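Local coordinates for N-alpha-acetyltransferase 35, NatC auxiliary subunit (Saccharomyces cerevisiae, PDB 6YGA), which serves as the auxiliary subunit of the NatC N-terminal acetyltransferase, the complex with MAK3 and MAK31 that acetylates the N-terminal methionine of L-A virus Gag protein, at residues P84-V89 and L215-L220; N198-S203 and I226-V231; I206-S211 and M219-L224; N253-N258 and G299-A304. All coordinates share one frame; numbering follows the deposited sequence.

Contact 1. Residues P84-V89 and L215-L220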
loop_
_atom_site.group_PDB
_atom_site.type_symbol
_atom_site.label_atom_id
_atom_site.label_comp_id
_atom_site.label_asym_id
_atom_site.label_seq_id
_atom_site.Cartn_x
_atom_site.Cartn_y
_atom_site.Cartn_z
ATOM N N PRO B 84 -27.355 33.258 3.086
ATOM C CA PRO B 84 -28.143 33.240 1.843
ATOM C C PRO B 84 -28.239 31.847 1.207
ATOM O O PRO B 84 -27.227 31.158 1.097
ATOM C CB PRO B 84 -27.380 34.206 0.931
ATOM C CG PRO B 84 -25.978 34.175 1.433
ATOM C CD PRO B 84 -26.080 33.980 2.920
ATOM N N PRO B 85 -29.444 31.456 0.778
ATOM C CA PRO B 85 -29.664 30.046 0.395
ATOM C C PRO B 85 -28.848 29.579 -0.800
ATOM O O PRO B 85 -28.239 28.502 -0.741
ATOM C CB PRO B 85 -31.173 30.004 0.112
ATOM C CG PRO B 85 -31.736 31.150 0.894
ATOM C CD PRO B 85 -30.698 32.225 0.800
ATOM N N LEU B 86 -28.831 30.345 -1.895
ATOM C CA LEU B 86 -28.080 29.924 -3.076
ATOM C C LEU B 86 -26.595 29.793 -2.765
ATOM O O LEU B 86 -25.964 28.788 -3.110
ATOM C CB LEU B 86 -28.298 30.904 -4.229
ATOM C CG LEU B 86 -27.382 30.646 -5.430
ATOM C CD1 LEU B 86 -27.788 29.371 -6.164
ATOM C CD2 LEU B 86 -27.340 31.842 -6.378
ATOM N N ALA B 87 -26.018 30.804 -2.114
ATOM C CA ALA B 87 -24.603 30.743 -1.765
ATOM C C ALA B 87 -24.323 29.617 -0.777
ATOM O O ALA B 87 -23.284 28.950 -0.865
ATOM C CB ALA B 87 -24.143 32.084 -1.196
ATOM N N SER B 88 -25.237 29.384 0.169
ATOM C CA SER B 88 -25.018 28.329 1.156
ATOM C C SER B 88 -25.156 26.945 0.532
ATOM O O SER B 88 -24.330 26.060 0.790
ATOM C CB SER B 88 -25.983 28.488 2.330
ATOM O OG SER B 88 -25.574 29.545 3.182
ATOM N N VAL B 89 -26.190 26.734 -0.287
ATOM C CA VAL B 89 -26.353 25.447 -0.961
ATOM C C VAL B 89 -25.175 25.181 -1.889
ATOM O O VAL B 89 -24.652 24.062 -1.948
ATOM C CB VAL B 89 -27.699 25.403 -1.709
ATOM C CG1 VAL B 89 -27.683 24.337 -2.797
ATOM C CG2 VAL B 89 -28.837 25.142 -0.727
ATOM N N LEU B 215 -22.357 34.192 -10.115
ATOM C CA LEU B 215 -21.255 33.237 -10.104
ATOM C C LEU B 215 -21.585 32.028 -9.237
ATOM O O LEU B 215 -21.195 30.900 -9.559
ATOM C CB LEU B 215 -19.974 33.915 -9.622
ATOM C CG LEU B 215 -19.140 34.672 -10.659
ATOM C CD1 LEU B 215 -17.835 35.161 -10.048
ATOM C CD2 LEU B 215 -18.871 33.790 -11.868
ATOM N N HIS B 216 -22.304 32.244 -8.132
ATOM C CA HIS B 216 -22.731 31.121 -7.301
ATOM C C HIS B 216 -23.668 30.196 -8.069
ATOM O O HIS B 216 -23.600 28.970 -7.922
ATOM C CB HIS B 216 -23.410 31.629 -6.028
ATOM C CG HIS B 216 -22.478 32.303 -5.068
ATOM N ND1 HIS B 216 -22.077 33.614 -5.214
ATOM C CD2 HIS B 216 -21.874 31.849 -3.943
ATOM C CE1 HIS B 216 -21.265 33.938 -4.223
ATOM N NE2 HIS B 216 -21.125 32.884 -3.438
ATOM N N LEU B 217 -24.545 30.765 -8.900
ATOM C CA LEU B 217 -25.451 29.940 -9.691
ATOM C C LEU B 217 -24.690 29.134 -10.735
ATOM O O LEU B 217 -24.970 27.946 -10.934
ATOM C CB LEU B 217 -26.512 30.811 -10.358
ATOM C CG LEU B 217 -27.553 30.058 -11.183
ATOM C CD1 LEU B 217 -28.468 29.242 -10.281
ATOM C CD2 LEU B 217 -28.350 31.028 -12.033
ATOM N N THR B 218 -23.725 29.762 -11.412
ATOM C CA THR B 218 -22.888 29.031 -12.359
ATOM C C THR B 218 -22.151 27.892 -11.667
ATOM O O THR B 218 -22.055 26.783 -12.206
ATOM C CB THR B 218 -21.893 29.982 -13.027
ATOM O OG1 THR B 218 -22.578 31.157 -13.480
ATOM C CG2 THR B 218 -21.224 29.308 -14.213
HETATM N N MSE B 219 -21.631 28.146 -10.469
HETATM C CA MSE B 219 -20.973 27.121 -9.664
HETATM C C MSE B 219 -21.874 25.914 -9.425
HETATM O O MSE B 219 -21.456 24.768 -9.598
HETATM C CB MSE B 219 -20.541 27.705 -8.322
HETATM C CG MSE B 219 -19.136 28.269 -8.305
HETATM SE SE MSE B 219 -17.819 26.889 -7.917
HETATM C CE MSE B 219 -18.328 26.515 -6.063
ATOM N N LEU B 220 -23.115 26.187 -9.017
ATOM C CA LEU B 220 -24.042 25.110 -8.690
ATOM C C LEU B 220 -24.428 24.315 -9.932
ATOM O O LEU B 220 -24.614 23.096 -9.859
ATOM C CB LEU B 220 -25.279 25.681 -7.999
ATOM C CG LEU B 220 -26.152 24.690 -7.231
ATOM C CD1 LEU B 220 -25.298 23.873 -6.278
ATOM C CD2 LEU B 220 -27.250 25.425 -6.472
#
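Leu-86 reaches across to three residues of 215-220 at once and has the largest share of the contact. Its CG stands anti to the backbone N (chi1 171°), which swings the isobutyl group toward the neighbouring helix although the CB itself sets off along its flank. CD2 then settles against the backbone N of Leu-217, 3.9 Å away, and beside CB of His-216. The Leu-86 and Leu-217 side chains cross at about a right angle, CD1 to CD1, and Leu-86 CD1 also lies 4.0 Å from CD2 of Leu-220. That same Leu-220 CD2 meets CG1 of Val-89 at 3.9 Å, so one methyl touches both Leu-86 and Val-89. The two helices, 85-104 and 215-231, run in roughly the same direction, their short segments inclined at 40° with axes 9.2 Å apart, within the all-helical bundle of this part of the subunit. Ala-87 suits the closest backbone approach, where its CA lies 5.9 Å from that of His-216. Its small CB lets the imidazole, with CG beside the backbone N (chi1 -69°), come close at an oblique tilt, CD2 3.6 Å from Ala-87 CB. Val-89 also touches Leu-143 and Tyr-144 of helix 142-167.

Contact 2. Residues N198-S203 and I226-V231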
loop_
_atom_site.group_PDB
_atom_site.type_symbol
_atom_site.label_atom_id
_atom_site.label_comp_id
_atom_site.label_asym_id
_atom_site.label_seq_id
_atom_site.Cartn_x
_atom_site.Cartn_y
_atom_site.Cartn_z
ATOM N N ASN B 198 -32.224 11.377 -13.244
ATOM C CA ASN B 198 -33.411 12.203 -13.438
ATOM C C ASN B 198 -33.551 13.234 -12.324
ATOM O O ASN B 198 -33.899 14.392 -12.582
ATOM C CB ASN B 198 -34.660 11.325 -13.519
ATOM C CG ASN B 198 -34.722 10.513 -14.801
ATOM O OD1 ASN B 198 -34.041 10.820 -15.779
ATOM N ND2 ASN B 198 -35.551 9.473 -14.802
ATOM N N SER B 199 -33.277 12.834 -11.079
ATOM C CA SER B 199 -33.352 13.773 -9.963
ATOM C C SER B 199 -32.354 14.911 -10.133
ATOM O O SER B 199 -32.678 16.076 -9.870
ATOM C CB SER B 199 -33.111 13.039 -8.643
ATOM O OG SER B 199 -32.978 13.950 -7.566
ATOM N N LEU B 200 -31.135 14.594 -10.576
ATOM C CA LEU B 200 -30.125 15.623 -10.795
ATOM C C LEU B 200 -30.475 16.497 -11.994
ATOM O O LEU B 200 -30.204 17.704 -11.991
ATOM C CB LEU B 200 -28.756 14.972 -10.984
ATOM C CG LEU B 200 -28.193 14.221 -9.777
ATOM C CD1 LEU B 200 -27.183 13.165 -10.207
ATOM C CD2 LEU B 200 -27.561 15.198 -8.802
ATOM N N THR B 201 -31.075 15.907 -13.030
ATOM C CA THR B 201 -31.505 16.697 -14.180
ATOM C C THR B 201 -32.638 17.644 -13.804
ATOM O O THR B 201 -32.648 18.806 -14.227
ATOM C CB THR B 201 -31.923 15.773 -15.326
ATOM O OG1 THR B 201 -30.762 15.148 -15.886
ATOM C CG2 THR B 201 -32.648 16.548 -16.419
ATOM N N GLU B 202 -33.594 17.171 -13.000
ATOM C CA GLU B 202 -34.700 18.026 -12.576
ATOM C C GLU B 202 -34.202 19.215 -11.763
ATOM O O GLU B 202 -34.711 20.333 -11.908
ATOM C CB GLU B 202 -35.718 17.216 -11.775
ATOM C CG GLU B 202 -36.496 16.202 -12.599
ATOM C CD GLU B 202 -37.436 15.362 -11.756
ATOM O OE1 GLU B 202 -37.573 15.650 -10.548
ATOM O OE2 GLU B 202 -38.034 14.411 -12.302
ATOM N N SER B 203 -33.210 18.996 -10.895
ATOM C CA SER B 203 -32.617 20.117 -10.175
ATOM C C SER B 203 -31.874 21.051 -11.119
ATOM O O SER B 203 -31.810 22.260 -10.867
ATOM C CB SER B 203 -31.680 19.614 -9.079
ATOM O OG SER B 203 -32.406 19.006 -8.026
ATOM N N ILE B 226 -21.217 17.803 -12.698
ATOM C CA ILE B 226 -20.112 16.959 -12.246
ATOM C C ILE B 226 -20.651 15.726 -11.532
ATOM O O ILE B 226 -20.212 14.596 -11.784
ATOM C CB ILE B 226 -19.152 17.759 -11.344
ATOM C CG1 ILE B 226 -18.281 18.706 -12.172
ATOM C CG2 ILE B 226 -18.270 16.827 -10.525
ATOM C CD1 ILE B 226 -17.289 19.498 -11.342
ATOM N N ILE B 227 -21.628 15.924 -10.644
ATOM C CA ILE B 227 -22.214 14.803 -9.914
ATOM C C ILE B 227 -22.854 13.811 -10.878
ATOM O O ILE B 227 -22.738 12.593 -10.702
ATOM C CB ILE B 227 -23.218 15.318 -8.866
ATOM C CG1 ILE B 227 -22.498 16.194 -7.834
ATOM C CG2 ILE B 227 -23.925 14.162 -8.173
ATOM C CD1 ILE B 227 -23.391 16.722 -6.732
ATOM N N ILE B 228 -23.519 14.315 -11.922
ATOM C CA ILE B 228 -24.101 13.439 -12.939
ATOM C C ILE B 228 -23.021 12.582 -13.590
ATOM O O ILE B 228 -23.215 11.383 -13.825
ATOM C CB ILE B 228 -24.872 14.271 -13.982
ATOM C CG1 ILE B 228 -26.145 14.850 -13.360
ATOM C CG2 ILE B 228 -25.194 13.435 -15.214
ATOM C CD1 ILE B 228 -26.987 15.661 -14.319
ATOM N N CYS B 229 -21.864 13.180 -13.880
ATOM C CA CYS B 229 -20.774 12.423 -14.488
ATOM C C CYS B 229 -20.252 11.345 -13.546
ATOM O O CYS B 229 -19.925 10.236 -13.985
ATOM C CB CYS B 229 -19.646 13.367 -14.897
ATOM S SG CYS B 229 -20.110 14.574 -16.160
ATOM N N LEU B 230 -20.160 11.649 -12.248
ATOM C CA LEU B 230 -19.674 10.654 -11.297
ATOM C C LEU B 230 -20.649 9.490 -11.174
ATOM O O LEU B 230 -20.234 8.342 -10.980
ATOM C CB LEU B 230 -19.432 11.298 -9.929
ATOM C CG LEU B 230 -18.360 12.391 -9.855
ATOM C CD1 LEU B 230 -18.441 13.151 -8.535
ATOM C CD2 LEU B 230 -16.978 11.793 -10.046
ATOM N N VAL B 231 -21.952 9.771 -11.278
ATOM C CA VAL B 231 -22.951 8.709 -11.239
ATOM C C VAL B 231 -22.834 7.813 -12.467
ATOM O O VAL B 231 -23.142 6.616 -12.406
ATOM C CB VAL B 231 -24.357 9.325 -11.108
ATOM C CG1 VAL B 231 -25.425 8.247 -11.171
ATOM C CG2 VAL B 231 -24.465 10.108 -9.809
#
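Leu-200 and Ile-228 bury the most surface here, and their CA atoms, 6.8 Å apart, are the nearest pair between the two segments. The side chains slide past each other in opposite directions, each starting toward the other helix. This brings Leu-200 CB to 3.5 Å from Ile-228 CG1, a snug fit of methylene on methylene, with Leu-200 CD1 following along the same CG1 at 3.7 Å. Ile-228 has CG1 beside its own backbone N (chi1 -70°) and an extended chi2, so its CD1 methyl continues past Leu-200 CB as far as Thr-201 OG1. That hydroxyl is bonded to the carbonyl of Ile-197 in its own helix, which satisfies its polar need and lets the threonine border an apolar patch.

The third main participant is Ile-227. Its CG2 branch meets Leu-200 CD2 at 3.8 Å, the two side chains crossing at about a right angle, and the forked end of the leucine thereby spans two successive isoleucines. Ile-227 thus uses its short branch and Ile-228 its long one. Val-231, one turn after Ile-227, adds its CG2 methyl at 4.1 Å from Leu-200 CD1. Helix 142-167 covers one side, with Cys-151 on Ile-227 and Tyr-157 on Val-231. With segment axes 10.1 Å apart at 168°, helices 193-209 and 215-231 form an antiparallel helical hairpin.

Contact 3. Residues I206-S211 and M219-L224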
loop_
_atom_site.group_PDB
_atom_site.type_symbol
_atom_site.label_atom_id
_atom_site.label_comp_id
_atom_site.label_asym_id
_atom_site.label_seq_id
_atom_site.Cartn_x
_atom_site.Cartn_y
_atom_site.Cartn_z
ATOM N N ILE B 206 -34.477 23.412 -12.591
ATOM C CA ILE B 206 -34.851 24.448 -11.632
ATOM C C ILE B 206 -33.851 25.596 -11.680
ATOM O O ILE B 206 -34.227 26.772 -11.596
ATOM C CB ILE B 206 -34.970 23.853 -10.214
ATOM C CG1 ILE B 206 -36.137 22.864 -10.143
ATOM C CG2 ILE B 206 -35.137 24.954 -9.167
ATOM C CD1 ILE B 206 -36.375 22.291 -8.758
ATOM N N LEU B 207 -32.562 25.274 -11.828
ATOM C CA LEU B 207 -31.543 26.315 -11.913
ATOM C C LEU B 207 -31.639 27.089 -13.223
ATOM O O LEU B 207 -31.328 28.287 -13.257
ATOM C CB LEU B 207 -30.150 25.704 -11.752
ATOM C CG LEU B 207 -29.924 24.869 -10.489
ATOM C CD1 LEU B 207 -28.485 24.374 -10.410
ATOM C CD2 LEU B 207 -30.295 25.656 -9.240
ATOM N N GLU B 208 -32.063 26.432 -14.306
ATOM C CA GLU B 208 -32.275 27.142 -15.564
ATOM C C GLU B 208 -33.377 28.184 -15.426
ATOM O O GLU B 208 -33.315 29.253 -16.044
ATOM C CB GLU B 208 -32.624 26.156 -16.680
ATOM C CG GLU B 208 -31.748 24.915 -16.750
ATOM C CD GLU B 208 -30.491 25.109 -17.576
ATOM O OE1 GLU B 208 -30.175 26.264 -17.931
ATOM O OE2 GLU B 208 -29.818 24.099 -17.875
ATOM N N ALA B 209 -34.397 27.889 -14.614
ATOM C CA ALA B 209 -35.542 28.787 -14.503
ATOM C C ALA B 209 -35.157 30.126 -13.889
ATOM O O ALA B 209 -35.826 31.135 -14.138
ATOM C CB ALA B 209 -36.650 28.131 -13.680
ATOM N N TYR B 210 -34.094 30.154 -13.088
ATOM C CA TYR B 210 -33.674 31.386 -12.434
ATOM C C TYR B 210 -33.266 32.429 -13.466
ATOM O O TYR B 210 -32.358 32.198 -14.273
ATOM C CB TYR B 210 -32.522 31.101 -11.470
ATOM C CG TYR B 210 -32.975 30.650 -10.099
ATOM C CD1 TYR B 210 -33.776 29.526 -9.944
ATOM C CD2 TYR B 210 -32.595 31.345 -8.957
ATOM C CE1 TYR B 210 -34.194 29.111 -8.693
ATOM C CE2 TYR B 210 -33.007 30.936 -7.699
ATOM C CZ TYR B 210 -33.806 29.818 -7.575
ATOM O OH TYR B 210 -34.219 29.405 -6.330
ATOM N N SER B 211 -33.947 33.576 -13.438
ATOM C CA SER B 211 -33.646 34.645 -14.384
ATOM C C SER B 211 -32.308 35.305 -14.070
ATOM O O SER B 211 -31.509 35.565 -14.978
ATOM C CB SER B 211 -34.773 35.677 -14.381
ATOM O OG SER B 211 -35.095 36.085 -13.062
HETATM N N MSE B 219 -21.631 28.146 -10.469
HETATM C CA MSE B 219 -20.973 27.121 -9.664
HETATM C C MSE B 219 -21.874 25.914 -9.425
HETATM O O MSE B 219 -21.456 24.768 -9.598
HETATM C CB MSE B 219 -20.541 27.705 -8.322
HETATM C CG MSE B 219 -19.136 28.269 -8.305
HETATM SE SE MSE B 219 -17.819 26.889 -7.917
HETATM C CE MSE B 219 -18.328 26.515 -6.063
ATOM N N LEU B 220 -23.115 26.187 -9.017
ATOM C CA LEU B 220 -24.042 25.110 -8.690
ATOM C C LEU B 220 -24.428 24.315 -9.932
ATOM O O LEU B 220 -24.614 23.096 -9.859
ATOM C CB LEU B 220 -25.279 25.681 -7.999
ATOM C CG LEU B 220 -26.152 24.690 -7.231
ATOM C CD1 LEU B 220 -25.298 23.873 -6.278
ATOM C CD2 LEU B 220 -27.250 25.425 -6.472
ATOM N N LYS B 221 -24.550 24.985 -11.081
ATOM C CA LYS B 221 -24.816 24.272 -12.327
ATOM C C LYS B 221 -23.674 23.323 -12.671
ATOM O O LYS B 221 -23.908 22.173 -13.065
ATOM C CB LYS B 221 -25.048 25.267 -13.465
ATOM C CG LYS B 221 -26.258 26.175 -13.281
ATOM C CD LYS B 221 -26.423 27.112 -14.472
ATOM C CE LYS B 221 -26.599 26.334 -15.768
ATOM N NZ LYS B 221 -26.584 27.226 -16.963
ATOM N N HIS B 222 -22.427 23.780 -12.527
ATOM C CA HIS B 222 -21.292 22.915 -12.839
ATOM C C HIS B 222 -21.171 21.779 -11.831
ATOM O O HIS B 222 -20.839 20.648 -12.203
ATOM C CB HIS B 222 -19.997 23.724 -12.888
ATOM C CG HIS B 222 -19.807 24.493 -14.160
ATOM N ND1 HIS B 222 -19.807 25.870 -14.202
ATOM C CD2 HIS B 222 -19.604 24.078 -15.433
ATOM C CE1 HIS B 222 -19.617 26.271 -15.447
ATOM N NE2 HIS B 222 -19.492 25.203 -16.214
ATOM N N ILE B 223 -21.421 22.066 -10.552
ATOM C CA ILE B 223 -21.391 21.023 -9.528
ATOM C C ILE B 223 -22.406 19.935 -9.853
ATOM O O ILE B 223 -22.105 18.737 -9.784
ATOM C CB ILE B 223 -21.642 21.633 -8.137
ATOM C CG1 ILE B 223 -20.412 22.405 -7.658
ATOM C CG2 ILE B 223 -22.019 20.560 -7.134
ATOM C CD1 ILE B 223 -20.610 23.090 -6.324
ATOM N N LEU B 224 -23.622 20.340 -10.230
ATOM C CA LEU B 224 -24.671 19.374 -10.536
ATOM C C LEU B 224 -24.277 18.476 -11.705
ATOM O O LEU B 224 -24.498 17.261 -11.664
ATOM C CB LEU B 224 -25.979 20.105 -10.836
ATOM C CG LEU B 224 -27.254 19.503 -10.244
ATOM C CD1 LEU B 224 -27.159 19.465 -8.744
ATOM C CD2 LEU B 224 -28.459 20.311 -10.650
#
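Leu-207 and Lys-221 have the nearest CA atoms of the two segments, 7.0 Å apart, close to where the chain reverses between helices 193-209 and 215-231. The first segment leaves the helix toward its end, with weak backbone bonds from Ala-209 N to Ile-206 O and from Tyr-210 N to Leu-207 O, whereas 219-224 is regular helix throughout.

Leu-207 is the main apolar side chain to cross. Its CG is beside the backbone N (chi1 -55°) and chi2 is extended, which carries CD1 out to the second helix. There CD1 rests 4.0 Å from Leu-220 CG, and equally far from the backbone N of Lys-221, with Leu-224 CD2 at 4.1 Å. The leucine thus touches Leu-220, Lys-221 and Leu-224, and its other methyl, CD2, approaches Leu-220 CD2. Leu-220 also touches Val-147, and Leu-224 Cys-151, of helix 142-167.

At the border a charged pair takes over. Glu-208 bends at chi2 (-87°) and Lys-221 at chi3 (59°), the chains crossing at about a right angle. Glu-208 OE1 and Lys-221 NZ stand 3.8 Å apart, a long salt bridge whose attraction is probably modest. Lys-221 suits this partly exposed place because its aliphatic CG can lie against Leu-207 while its ammonium group reaches toward the carboxylate. The contact closes the connected end of the antiparallel helical hairpin 193-209/215-231, whose helices are joined by the short link 210-214.

Contact 4. Residues N253-N258 and G299-A304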
loop_
_atom_site.group_PDB
_atom_site.type_symbol
_atom_site.label_atom_id
_atom_site.label_comp_id
_atom_site.label_asym_id
_atom_site.label_seq_id
_atom_site.Cartn_x
_atom_site.Cartn_y
_atom_site.Cartn_z
ATOM N N ASN B 253 -16.122 20.619 -16.910
ATOM C CA ASN B 253 -16.776 21.282 -15.788
ATOM C C ASN B 253 -15.811 21.498 -14.630
ATOM O O ASN B 253 -15.888 22.519 -13.938
ATOM C CB ASN B 253 -17.991 20.476 -15.341
ATOM C CG ASN B 253 -19.115 20.519 -16.351
ATOM O OD1 ASN B 253 -18.884 20.436 -17.557
ATOM N ND2 ASN B 253 -20.338 20.674 -15.869
ATOM N N ALA B 254 -14.895 20.553 -14.404
ATOM C CA ALA B 254 -13.894 20.748 -13.361
ATOM C C ALA B 254 -12.969 21.910 -13.701
ATOM O O ALA B 254 -12.560 22.667 -12.815
ATOM C CB ALA B 254 -13.095 19.462 -13.148
ATOM N N ASN B 255 -12.635 22.072 -14.985
ATOM C CA ASN B 255 -11.792 23.192 -15.394
ATOM C C ASN B 255 -12.517 24.522 -15.232
ATOM O O ASN B 255 -11.910 25.519 -14.823
ATOM C CB ASN B 255 -11.332 23.009 -16.842
ATOM C CG ASN B 255 -10.053 22.201 -16.952
ATOM O OD1 ASN B 255 -9.146 22.337 -16.130
ATOM N ND2 ASN B 255 -9.973 21.356 -17.973
ATOM N N SER B 256 -13.814 24.562 -15.552
ATOM C CA SER B 256 -14.564 25.807 -15.424
ATOM C C SER B 256 -14.680 26.231 -13.966
ATOM O O SER B 256 -14.590 27.424 -13.651
ATOM C CB SER B 256 -15.948 25.652 -16.053
ATOM O OG SER B 256 -15.851 25.289 -17.419
ATOM N N VAL B 257 -14.866 25.268 -13.061
ATOM C CA VAL B 257 -14.982 25.588 -11.641
ATOM C C VAL B 257 -13.664 26.133 -11.105
ATOM O O VAL B 257 -13.647 27.057 -10.285
ATOM C CB VAL B 257 -15.454 24.352 -10.855
ATOM C CG1 VAL B 257 -15.428 24.618 -9.361
ATOM C CG2 VAL B 257 -16.855 23.963 -11.285
ATOM N N ASN B 258 -12.538 25.585 -11.573
ATOM C CA ASN B 258 -11.239 26.038 -11.081
ATOM C C ASN B 258 -11.011 27.517 -11.378
ATOM O O ASN B 258 -10.458 28.246 -10.545
ATOM C CB ASN B 258 -10.119 25.187 -11.679
ATOM C CG ASN B 258 -10.036 23.805 -11.049
ATOM O OD1 ASN B 258 -10.473 23.601 -9.915
ATOM N ND2 ASN B 258 -9.470 22.851 -11.781
ATOM N N GLY B 299 -8.557 17.254 -8.820
ATOM C CA GLY B 299 -8.592 15.820 -8.590
ATOM C C GLY B 299 -9.575 15.095 -9.486
ATOM O O GLY B 299 -9.364 13.928 -9.832
ATOM N N PHE B 300 -10.661 15.769 -9.874
ATOM C CA PHE B 300 -11.614 15.165 -10.799
ATOM C C PHE B 300 -10.992 14.970 -12.175
ATOM O O PHE B 300 -11.306 14.001 -12.876
ATOM C CB PHE B 300 -12.874 16.027 -10.895
ATOM C CG PHE B 300 -13.750 15.966 -9.675
ATOM C CD1 PHE B 300 -14.113 14.747 -9.122
ATOM C CD2 PHE B 300 -14.207 17.128 -9.078
ATOM C CE1 PHE B 300 -14.922 14.690 -8.000
ATOM C CE2 PHE B 300 -15.016 17.077 -7.955
ATOM C CZ PHE B 300 -15.372 15.857 -7.415
ATOM N N ILE B 301 -10.104 15.882 -12.576
ATOM C CA ILE B 301 -9.420 15.751 -13.859
ATOM C C ILE B 301 -8.519 14.524 -13.853
ATOM O O ILE B 301 -8.507 13.733 -14.806
ATOM C CB ILE B 301 -8.626 17.032 -14.176
ATOM C CG1 ILE B 301 -9.556 18.248 -14.207
ATOM C CG2 ILE B 301 -7.889 16.893 -15.498
ATOM C CD1 ILE B 301 -8.838 19.569 -14.431
ATOM N N THR B 302 -7.749 14.346 -12.776
ATOM C CA THR B 302 -6.904 13.163 -12.648
ATOM C C THR B 302 -7.739 11.889 -12.678
ATOM O O THR B 302 -7.361 10.904 -13.321
ATOM C CB THR B 302 -6.087 13.242 -11.356
ATOM O OG1 THR B 302 -5.275 14.423 -11.373
ATOM C CG2 THR B 302 -5.189 12.024 -11.212
ATOM N N LEU B 303 -8.887 11.898 -11.997
ATOM C CA LEU B 303 -9.758 10.727 -12.002
ATOM C C LEU B 303 -10.279 10.430 -13.401
ATOM O O LEU B 303 -10.308 9.269 -13.826
ATOM C CB LEU B 303 -10.922 10.941 -11.036
ATOM C CG LEU B 303 -12.082 9.956 -11.167
ATOM C CD1 LEU B 303 -11.653 8.556 -10.754
ATOM C CD2 LEU B 303 -13.269 10.430 -10.347
ATOM N N ALA B 304 -10.689 11.465 -14.134
ATOM C CA ALA B 304 -11.286 11.244 -15.447
ATOM C C ALA B 304 -10.263 10.719 -16.447
ATOM O O ALA B 304 -10.565 9.806 -17.224
ATOM C CB ALA B 304 -11.923 12.536 -15.957
#
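Ile-301 lies across Asn-255 at about a right angle, its CD1 methyl meeting the amide group. The closest approach is 3.3 Å, from CD1 to Asn-255 OD1, with CG of the same amide at 3.8 Å; this is a van der Waals contact in which a methyl abuts an exposed asparagine. The isoleucine gets there because its CG1 is beside its backbone N (chi1 -58°) and chi2 is extended, carrying the long branch out to the neighbouring helix.

Nearer its root, Ile-301 CG1 touches Ala-254 CB at 3.9 Å. Ala-254 points toward the other segment and also meets Phe-300 CB at 4.1 Å, so its single methyl sits between two consecutive side chains. A small residue suits this place: Ala-254 and Phe-300 have the nearest CA atoms of the pair, 6.6 Å apart.

Phe-300 meets segment 253-258 through its CB, and its side chain also touches Leu-250 of the same helix. Its ring is directed to the interior, where it packs on Leu-97 and Ile-101 of helix 85-104 and makes an edge-to-face stack with Tyr-297. Asn-258, one turn after Ala-254, brings ND2 to 4.3 Å from Ile-301 CD1, but its OD1 accepts a hydrogen bond from the backbone N of Tyr-297, tying the helix to the residues leading into 298-311. The segment axes pass 9.5 Å apart at 164°, the close antiparallel packing of neighbouring helices in an all-alpha bundle.

In the fold
Helix 215-231 runs through contacts 1, 2 and 3, meeting helix 85-104 near its start and helix 193-209 along its length. Contact 3 is nested within the chain loop closed by contact 2, their centres 12 Å apart, so they mark two levels of one hairpin. Contact 1, centred 8 Å from contact 3, shares Met-219 and Leu-220 with it and joins this hairpin to helix 85-104, well before it in the chain. Contact 4 follows later in the chain, centred 16 to 19 Å from the others, yet Val-257 touches Met-219 and Phe-300 touches Leu-230. Together the four contacts join both neighbouring and sequence-distant helices into one continuous helical body within this NatC subunit.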